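Local coordinates for small TOPRIM domain protein (Geobacillus stearothermophilus, PDB 2FCJ) that is of unknown function but folds as a small Toprim domain, and so probably handles nucleic acids with divalent metal, as topoisomerases and primases do, at residues 52-57 / 104-109; 84-89 / 94-99. All blocks are in the same frame, centred on the assembly; numbering follows the deposited sequence.

Contact 1: residues 52-57 / 104-109; sequences DVYLLA and ARFDVR
Tyr54 and Phe106 meet as a T-shaped pair, the edge of Phe106 set against one face of the tyrosine ring. The tyrosine CB leaves strand 52-56 toward the chain returning from helix 94-103, and with CG anti to the carbonyl carbon (chi1 -59°) the ring stands beside the backbone N. At the root of the ring, Tyr54 CG is 4.0 Å from Phe106 CZ. Farther along this border the contact tightens: Tyr54 CD2 and Tyr54 CE2 each lie 3.5 Å from Phe106 CZ. Phe106 CE2 stands over the centre of the tyrosine ring, and the two planes are turned 64° from each other. On the other border Tyr54 CE1 comes obliquely to the methyl of Ala104, 4.3 Å from Ala104 CB; a residue this small fits where the chain passes close to the ring. At the tip, Tyr54 OH donates to Asp52 OD2 over 2.8 Å, meeting the syn side of the carboxylate but 34° out of its plane. Water 1 donates both to Tyr54 OH, at 3.2 Å, and to Ala104 O, at 2.7 Å, tying the hydroxyl to the end of the helix. There a Schellman motif with Arg105 as its C' residue, at positive phi, ends helix 94-103 and turns the chain so that Phe106 can reach the sheet. Lys6 of the neighbouring strand makes a cation-pi contact with Phe106. Tyrosine thus suits a buried site with one polar corner: its ring supplies an apolar face for phenylalanine, while the hydroxyl is satisfied by a carboxylate and a bridging water.

Contact 2: residues 84-89 / 94-99; sequences RAYREV and IWHLAQ
Tyr86 lays one border of its ring over a face of the His96 imidazole, bringing Tyr86 CD2 to 3.9 Å from His96 CD2. The planes make an angle of 43° and the ring centroids are 5.3 Å apart, an oblique pairing that is neither a stack nor a T. His96 reaches outward from the helix with CG anti to the backbone N (chi1 172°), which sends the imidazole toward the loop; its NE2 is hydrogen-bonded to the backbone N of Asp83, so the face offered to the tyrosine is held in place. Trp95 crosses Tyr86 at about a right angle, and Tyr86 OH ends obliquely beside the indole, 3.8 Å from Trp95 CZ2. This aromatic trio, with its polar nitrogens and hydroxyl, occupies the more exposed outer end of the contact. Between strand 78-80 and helix 94-103 of this Toprim domain, the loop bends sharply at Arg87, the middle residue of a gamma turn in which Glu88 N donates to Tyr86 O over 2.8 Å. With an alanine at Tyr86, the imidazole would probably lose its cover on the loop side and the indole its neighbouring hydroxyl. Deeper in, where short branched side chains suit a buried seam, Val89 CG1 approaches Leu97 CD1 at 4.4 Å, and both residues also touch Leu56 of the central sheet.

In the fold
Helix 94-103 links the two contacts on one side of the parallel sheet; their centres are about 13 Å apart. Contact 2 lies near the start of this helix and contact 1 just past its end. Leu56 joins them: its CD2 lies 3.6 Å from Leu97 CD1, and its CG lies 3.9 Å from Val89 CG2. Beyond the helix the chain folds back, and Val108 CG1 comes to 3.7 Å from Ala98 O, in mid-helix. Asp58 follows directly on segment 52-57, and its carboxylate accepts a hydrogen bond from Val89 N; it is probably part of the acidic DxD signature that binds divalent metal in other Toprim proteins, which would put contact 2 beside the presumed active site.

Contact 1: residues 52-57 / 104-109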
ATOM      1  N   ASP A  52     -10.241   3.506   5.104  1.00 20.65           N
ATOM      2  CA  ASP A  52      -9.942   3.867   3.731  1.00 20.46           C
ATOM      3  C   ASP A  52      -8.673   3.100   3.334  1.00 20.08           C
ATOM      4  O   ASP A  52      -7.558   3.498   3.680  1.00 21.38           O
ATOM      5  CB  ASP A  52      -9.724   5.392   3.645  1.00 23.33           C
ATOM      6  CG  ASP A  52      -9.536   5.894   2.231  1.00 24.23           C
ATOM      7  OD1 ASP A  52      -9.935   5.204   1.279  1.00 23.79           O
ATOM      8  OD2 ASP A  52      -9.029   7.029   2.066  1.00 28.55           O
ATOM      9  N   VAL A  53      -8.839   2.001   2.605  1.00 20.54           N
ATOM     10  CA  VAL A  53      -7.779   1.000   2.495  1.00 19.69           C
ATOM     11  C   VAL A  53      -7.263   0.945   1.059  1.00 20.22           C
ATOM     12  O   VAL A  53      -8.048   0.986   0.103  1.00 19.82           O
ATOM     13  CB  VAL A  53      -8.302  -0.392   2.893  1.00 20.54           C
ATOM     14  CG1 VAL A  53      -7.194  -1.427   2.824  1.00 21.71           C
ATOM     15  CG2 VAL A  53      -8.909  -0.369   4.283  1.00 22.01           C
ATOM     16  N   TYR A  54      -5.942   0.805   0.936  1.00 19.58           N
ATOM     17  CA  TYR A  54      -5.240   0.786  -0.341  1.00 18.48           C
ATOM     18  C   TYR A  54      -4.287  -0.389  -0.333  1.00 20.10           C
ATOM     19  O   TYR A  54      -3.700  -0.711   0.707  1.00 21.60           O
ATOM     20  CB  TYR A  54      -4.430   2.065  -0.533  1.00 20.28           C
ATOM     21  CG  TYR A  54      -5.270   3.324  -0.493  1.00 21.08           C
ATOM     22  CD1 TYR A  54      -5.712   3.921  -1.656  1.00 22.48           C
ATOM     23  CD2 TYR A  54      -5.666   3.877   0.713  1.00 23.19           C
ATOM     24  CE1 TYR A  54      -6.491   5.075  -1.615  1.00 23.57           C
ATOM     25  CE2 TYR A  54      -6.435   5.030   0.755  1.00 23.20           C
ATOM     26  CZ  TYR A  54      -6.843   5.607  -0.410  1.00 22.34           C
ATOM     27  OH  TYR A  54      -7.603   6.758  -0.353  1.00 26.55           O
ATOM     28  N   LEU A  55      -4.111  -1.003  -1.491  1.00 19.35           N
ATOM     29  CA  LEU A  55      -3.099  -2.032  -1.705  1.00 20.40           C
ATOM     30  C   LEU A  55      -2.080  -1.542  -2.731  1.00 19.02           C
ATOM     31  O   LEU A  55      -2.442  -1.204  -3.868  1.00 19.70           O
ATOM     32  CB  LEU A  55      -3.756  -3.316  -2.224  1.00 19.48           C
ATOM     33  CG  LEU A  55      -2.776  -4.416  -2.608  1.00 18.97           C
ATOM     34  CD1 LEU A  55      -2.052  -5.000  -1.414  1.00 21.61           C
ATOM     35  CD2 LEU A  55      -3.508  -5.501  -3.376  1.00 20.27           C
ATOM     36  N   LEU A  56      -0.811  -1.534  -2.332  1.00 20.41           N
ATOM     37  CA  LEU A  56       0.305  -1.142  -3.193  1.00 22.46           C
ATOM     38  C   LEU A  56       1.260  -2.318  -3.380  1.00 21.61           C
ATOM     39  O   LEU A  56       2.012  -2.648  -2.464  1.00 23.26           O
ATOM     40  CB  LEU A  56       1.051   0.053  -2.585  1.00 22.50           C
ATOM     41  CG  LEU A  56       2.307   0.530  -3.336  1.00 25.40           C
ATOM     42  CD1 LEU A  56       1.968   1.030  -4.738  1.00 27.68           C
ATOM     43  CD2 LEU A  56       3.067   1.580  -2.535  1.00 27.47           C
ATOM     44  N   ALA A  57       1.188  -2.974  -4.537  1.00 22.21           N
ATOM     45  CA  ALA A  57       1.939  -4.192  -4.782  1.00 21.60           C
ATOM     46  C   ALA A  57       2.878  -3.963  -5.949  1.00 22.82           C
ATOM     47  O   ALA A  57       2.634  -3.095  -6.791  1.00 23.99           O
ATOM     48  CB  ALA A  57       0.992  -5.344  -5.111  1.00 24.01           C
ATOM     49  N   ALA A 104      -3.188   9.727  -4.960  1.00 22.78           N
ATOM     50  CA  ALA A 104      -4.255   9.092  -4.191  1.00 22.88           C
ATOM     51  C   ALA A 104      -4.679   9.895  -2.954  1.00 20.91           C
ATOM     52  O   ALA A 104      -5.407   9.394  -2.107  1.00 22.66           O
ATOM     53  CB  ALA A 104      -3.831   7.670  -3.796  1.00 22.77           C
ATOM     54  N   ARG A 105      -4.207  11.132  -2.853  1.00 21.91           N
ATOM     55  CA  ARG A 105      -4.635  12.050  -1.790  1.00 21.04           C
ATOM     56  C   ARG A 105      -4.025  11.811  -0.413  1.00 22.95           C
ATOM     57  O   ARG A 105      -4.551  12.287   0.586  1.00 23.65           O
ATOM     58  CB  ARG A 105      -6.165  12.130  -1.713  1.00 24.24           C
ATOM     59  CG  ARG A 105      -6.795  12.766  -2.943  0.10 21.82           C
ATOM     60  CD  ARG A 105      -8.311  12.802  -2.847  0.10 22.02           C
ATOM     61  NE  ARG A 105      -8.936  12.821  -4.167  0.10 21.23           N
ATOM     62  CZ  ARG A 105      -9.240  11.732  -4.863  0.10 21.47           C
ATOM     63  NH1 ARG A 105      -8.987  10.531  -4.363  0.10 20.65           N
ATOM     64  NH2 ARG A 105      -9.803  11.841  -6.057  0.10 21.16           N
ATOM     65  N   PHE A 106      -2.849  11.183  -0.364  1.00 18.20           N
ATOM     66  CA  PHE A 106      -2.063  11.150   0.844  1.00 20.71           C
ATOM     67  C   PHE A 106      -1.220  12.421   0.974  1.00 27.16           C
ATOM     68  O   PHE A 106      -0.598  12.890  -0.015  1.00 25.17           O
ATOM     69  CB  PHE A 106      -1.136   9.939   0.824  1.00 18.31           C
ATOM     70  CG  PHE A 106      -1.849   8.624   1.007  1.00 17.12           C
ATOM     71  CD1 PHE A 106      -2.056   8.122   2.275  1.00 17.64           C
ATOM     72  CD2 PHE A 106      -2.333   7.906  -0.077  1.00 16.32           C
ATOM     73  CE1 PHE A 106      -2.695   6.904   2.466  1.00 16.62           C
ATOM     74  CE2 PHE A 106      -3.007   6.711   0.128  1.00 17.57           C
ATOM     75  CZ  PHE A 106      -3.183   6.221   1.398  1.00 17.65           C
ATOM     76  N   ASP A 107      -1.059  12.884   2.215  1.00 19.69           N
ATOM     77  CA  ASP A 107      -0.046  13.883   2.556  1.00 21.89           C
ATOM     78  C   ASP A 107       1.324  13.248   2.501  1.00 20.91           C
ATOM     79  O   ASP A 107       1.608  12.314   3.250  1.00 20.88           O
ATOM     80  CB  ASP A 107      -0.248  14.379   3.989  1.00 25.87           C
ATOM     81  CG  ASP A 107      -1.481  15.229   4.152  1.00 30.27           C
ATOM     82  OD1 ASP A 107      -2.182  15.473   3.154  1.00 33.59           O
ATOM     83  OD2 ASP A 107      -1.725  15.692   5.287  1.00 33.04           O
ATOM     84  N   VAL A 108       2.203  13.798   1.665  1.00 21.37           N
ATOM     85  CA  VAL A 108       3.579  13.333   1.601  1.00 21.41           C
ATOM     86  C   VAL A 108       4.530  14.462   1.987  1.00 20.20           C
ATOM     87  O   VAL A 108       4.195  15.639   1.851  1.00 25.47           O
ATOM     88  CB  VAL A 108       3.919  12.791   0.197  1.00 22.62           C
ATOM     89  CG1 VAL A 108       2.892  11.738  -0.197  1.00 22.61           C
ATOM     90  CG2 VAL A 108       3.918  13.914  -0.833  1.00 23.48           C
ATOM     91  N   ARG A 109       5.693  14.095   2.494  1.00 21.16           N
ATOM     92  CA  ARG A 109       6.760  15.061   2.793  1.00 21.26           C
ATOM     93  C   ARG A 109       7.294  15.735   1.518  1.00 22.67           C
ATOM     94  O   ARG A 109       7.592  15.065   0.531  1.00 22.22           O
ATOM     95  CB  ARG A 109       7.900  14.359   3.534  1.00 26.03           C
ATOM     96  CG  ARG A 109       7.493  13.752   4.873  1.00 29.91           C
ATOM     97  CD  ARG A 109       8.663  13.033   5.527  1.00 33.64           C
ATOM     98  NE  ARG A 109       9.774  13.934   5.827  1.00 39.35           N
ATOM     99  CZ  ARG A 109       9.825  14.742   6.884  1.00 40.96           C
ATOM    100  NH1 ARG A 109       8.812  14.790   7.742  1.00 41.67           N
ATOM    101  NH2 ARG A 109      10.888  15.514   7.077  1.00 43.21           N
TER
HETATM  102  O   HOH W   1      -5.828   9.247   0.575  1.00 29.29           O

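Contact 2: residues 84-89 / 94-99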
ATOM      1  N   ARG A  84       4.635   0.507 -14.169  1.00 21.83           N
ATOM      2  CA  ARG A  84       5.175  -0.838 -14.329  1.00 24.12           C
ATOM      3  C   ARG A  84       6.571  -0.781 -14.966  1.00 25.15           C
ATOM      4  O   ARG A  84       7.304  -1.776 -14.958  1.00 28.45           O
ATOM      5  CB  ARG A  84       4.220  -1.746 -15.109  1.00 24.65           C
ATOM      6  CG  ARG A  84       3.980  -1.300 -16.536  1.00 25.61           C
ATOM      7  CD  ARG A  84       2.892  -2.118 -17.228  1.00 26.13           C
ATOM      8  NE  ARG A  84       1.545  -1.791 -16.776  1.00 27.39           N
ATOM      9  CZ  ARG A  84       0.790  -0.831 -17.307  1.00 25.64           C
ATOM     10  NH1 ARG A  84       1.261  -0.064 -18.280  1.00 26.55           N
ATOM     11  NH2 ARG A  84      -0.440  -0.627 -16.853  1.00 28.34           N
ATOM     12  N   ALA A  85       6.983   0.412 -15.393  0.50 25.26           N
ATOM     13  CA  ALA A  85       8.344   0.632 -15.889  0.50 24.02           C
ATOM     14  C   ALA A  85       9.404   0.644 -14.789  0.50 23.44           C
ATOM     15  O   ALA A  85      10.597   0.501 -15.060  0.50 22.39           O
ATOM     16  CB  ALA A  85       8.416   1.913 -16.725  0.50 24.60           C
ATOM     17  N   TYR A  86       8.976   0.773 -13.537  1.00 23.78           N
ATOM     18  CA  TYR A  86       9.904   0.653 -12.413  1.00 24.70           C
ATOM     19  C   TYR A  86       9.762  -0.734 -11.740  1.00 23.74           C
ATOM     20  O   TYR A  86      10.663  -1.183 -11.038  1.00 25.75           O
ATOM     21  CB  TYR A  86       9.705   1.810 -11.402  1.00 23.27           C
ATOM     22  CG  TYR A  86      10.354   3.162 -11.771  1.00 26.25           C
ATOM     23  CD1 TYR A  86      11.740   3.322 -11.810  1.00 27.45           C
ATOM     24  CD2 TYR A  86       9.579   4.311 -11.912  1.00 26.62           C
ATOM     25  CE1 TYR A  86      12.326   4.570 -12.109  1.00 25.40           C
ATOM     26  CE2 TYR A  86      10.156   5.554 -12.198  1.00 24.52           C
ATOM     27  CZ  TYR A  86      11.520   5.685 -12.293  1.00 23.94           C
ATOM     28  OH  TYR A  86      12.059   6.934 -12.587  0.50 20.86           O
ATOM     29  N   ARG A  87       8.652  -1.417 -12.000  1.00 26.83           N
ATOM     30  CA  ARG A  87       8.513  -2.833 -11.642  1.00 26.39           C
ATOM     31  C   ARG A  87       8.154  -3.091 -10.170  1.00 27.15           C
ATOM     32  O   ARG A  87       7.093  -3.646  -9.863  1.00 31.21           O
ATOM     33  CB  ARG A  87       9.790  -3.598 -11.983  1.00 31.06           C
ATOM     34  CG  ARG A  87       9.575  -5.092 -12.126  1.00 33.11           C
ATOM     35  CD  ARG A  87      10.904  -5.830 -12.283  1.00 37.34           C
ATOM     36  NE  ARG A  87      10.783  -7.246 -11.951  1.00 40.91           N
ATOM     37  CZ  ARG A  87      11.784  -8.118 -12.027  1.00 43.61           C
ATOM     38  NH1 ARG A  87      11.589  -9.388 -11.694  1.00 45.73           N
ATOM     39  NH2 ARG A  87      12.985  -7.718 -12.426  1.00 45.10           N
ATOM     40  N   GLU A  88       9.079  -2.745  -9.284  1.00 24.65           N
ATOM     41  CA  GLU A  88       8.930  -3.000  -7.845  1.00 24.78           C
ATOM     42  C   GLU A  88       8.872  -1.701  -7.056  1.00 22.85           C
ATOM     43  O   GLU A  88       9.613  -0.758  -7.331  1.00 24.33           O
ATOM     44  CB  GLU A  88      10.120  -3.820  -7.339  1.00 26.96           C
ATOM     45  CG  GLU A  88      10.186  -5.240  -7.873  1.00 29.03           C
ATOM     46  CD  GLU A  88      11.484  -5.938  -7.489  1.00 31.10           C
ATOM     47  OE1 GLU A  88      12.064  -5.590  -6.434  1.00 35.61           O
ATOM     48  OE2 GLU A  88      11.959  -6.787  -8.277  1.00 35.19           O
ATOM     49  N   VAL A  89       8.061  -1.693  -5.999  1.00 21.84           N
ATOM     50  CA  VAL A  89       7.963  -0.553  -5.117  1.00 23.61           C
ATOM     51  C   VAL A  89       9.346  -0.219  -4.568  1.00 25.00           C
ATOM     52  O   VAL A  89       9.720   0.951  -4.427  1.00 29.13           O
ATOM     53  CB  VAL A  89       6.991  -0.869  -3.962  1.00 23.61           C
ATOM     54  CG1 VAL A  89       6.958   0.277  -2.975  1.00 26.45           C
ATOM     55  CG2 VAL A  89       5.609  -1.151  -4.523  1.00 25.04           C
ATOM     56  N   ILE A  94      12.127   7.482  -4.725  1.00 21.08           N
ATOM     57  CA  ILE A  94      11.315   8.055  -3.665  1.00 21.77           C
ATOM     58  C   ILE A  94      10.289   9.061  -4.199  1.00 22.82           C
ATOM     59  O   ILE A  94       9.131   9.051  -3.782  1.00 22.60           O
ATOM     60  CB  ILE A  94      12.199   8.648  -2.548  1.00 23.88           C
ATOM     61  CG1 ILE A  94      12.946   7.522  -1.814  1.00 24.71           C
ATOM     62  CG2 ILE A  94      11.352   9.425  -1.558  1.00 24.61           C
ATOM     63  CD1 ILE A  94      13.839   7.997  -0.668  1.00 25.67           C
ATOM     64  N   TRP A  95      10.680   9.897  -5.148  1.00 20.82           N
ATOM     65  CA  TRP A  95       9.776  10.918  -5.648  1.00 21.02           C
ATOM     66  C   TRP A  95       8.603  10.282  -6.388  1.00 21.78           C
ATOM     67  O   TRP A  95       7.500  10.827  -6.368  1.00 22.49           O
ATOM     68  CB  TRP A  95      10.516  11.970  -6.507  1.00 21.63           C
ATOM     69  CG  TRP A  95      11.105  11.429  -7.735  1.00 21.47           C
ATOM     70  CD1 TRP A  95      12.383  11.003  -7.905  1.00 20.94           C
ATOM     71  CD2 TRP A  95      10.416  11.162  -8.954  1.00 21.28           C
ATOM     72  NE1 TRP A  95      12.549  10.528  -9.178  1.00 20.64           N
ATOM     73  CE2 TRP A  95      11.356  10.624  -9.847  1.00 21.92           C
ATOM     74  CE3 TRP A  95       9.110  11.383  -9.400  1.00 23.13           C
ATOM     75  CZ2 TRP A  95      11.021  10.240 -11.139  1.00 22.67           C
ATOM     76  CZ3 TRP A  95       8.785  11.034 -10.703  1.00 24.56           C
ATOM     77  CH2 TRP A  95       9.740  10.468 -11.553  1.00 24.21           C
ATOM     78  N   HIS A  96       8.824   9.130  -7.021  1.00 21.37           N
ATOM     79  CA  HIS A  96       7.761   8.486  -7.792  1.00 21.56           C
ATOM     80  C   HIS A  96       6.743   7.895  -6.820  1.00 21.84           C
ATOM     81  O   HIS A  96       5.543   8.084  -6.981  1.00 21.88           O
ATOM     82  CB  HIS A  96       8.297   7.403  -8.758  1.00 20.89           C
ATOM     83  CG  HIS A  96       7.216   6.608  -9.425  1.00 21.59           C
ATOM     84  ND1 HIS A  96       6.355   7.149 -10.360  1.00 25.25           N
ATOM     85  CD2 HIS A  96       6.884   5.302  -9.329  1.00 21.49           C
ATOM     86  CE1 HIS A  96       5.530   6.210 -10.796  1.00 23.85           C
ATOM     87  NE2 HIS A  96       5.824   5.081 -10.178  1.00 21.79           N
ATOM     88  N   LEU A  97       7.217   7.195  -5.797  1.00 21.55           N
ATOM     89  CA  LEU A  97       6.328   6.654  -4.775  1.00 21.53           C
ATOM     90  C   LEU A  97       5.537   7.785  -4.138  1.00 22.45           C
ATOM     91  O   LEU A  97       4.315   7.691  -3.949  1.00 22.06           O
ATOM     92  CB  LEU A  97       7.174   5.957  -3.730  1.00 23.02           C
ATOM     93  CG  LEU A  97       6.418   5.318  -2.577  1.00 24.74           C
ATOM     94  CD1 LEU A  97       5.360   4.345  -3.083  1.00 25.30           C
ATOM     95  CD2 LEU A  97       7.382   4.630  -1.608  1.00 24.64           C
ATOM     96  N   ALA A  98       6.217   8.882  -3.821  1.00 21.96           N
ATOM     97  CA  ALA A  98       5.541  10.036  -3.252  1.00 22.94           C
ATOM     98  C   ALA A  98       4.437  10.550  -4.179  1.00 21.10           C
ATOM     99  O   ALA A  98       3.344  10.874  -3.716  1.00 21.58           O
ATOM    100  CB  ALA A  98       6.542  11.137  -2.940  1.00 22.98           C
ATOM    101  N   GLN A  99       4.708  10.616  -5.483  1.00 21.99           N
ATOM    102  CA  GLN A  99       3.700  11.084  -6.428  1.00 21.59           C
ATOM    103  C   GLN A  99       2.524  10.113  -6.571  1.00 21.54           C
ATOM    104  O   GLN A  99       1.378  10.555  -6.719  1.00 20.87           O
ATOM    105  CB  GLN A  99       4.338  11.380  -7.783  1.00 21.35           C
ATOM    106  CG  GLN A  99       5.259  12.601  -7.737  1.00 23.04           C
ATOM    107  CD  GLN A  99       5.626  13.120  -9.101  1.00 25.85           C
ATOM    108  OE1 GLN A  99       5.252  12.534 -10.124  1.00 30.41           O
ATOM    109  NE2 GLN A  99       6.438  14.173  -9.136  1.00 19.56           N
TER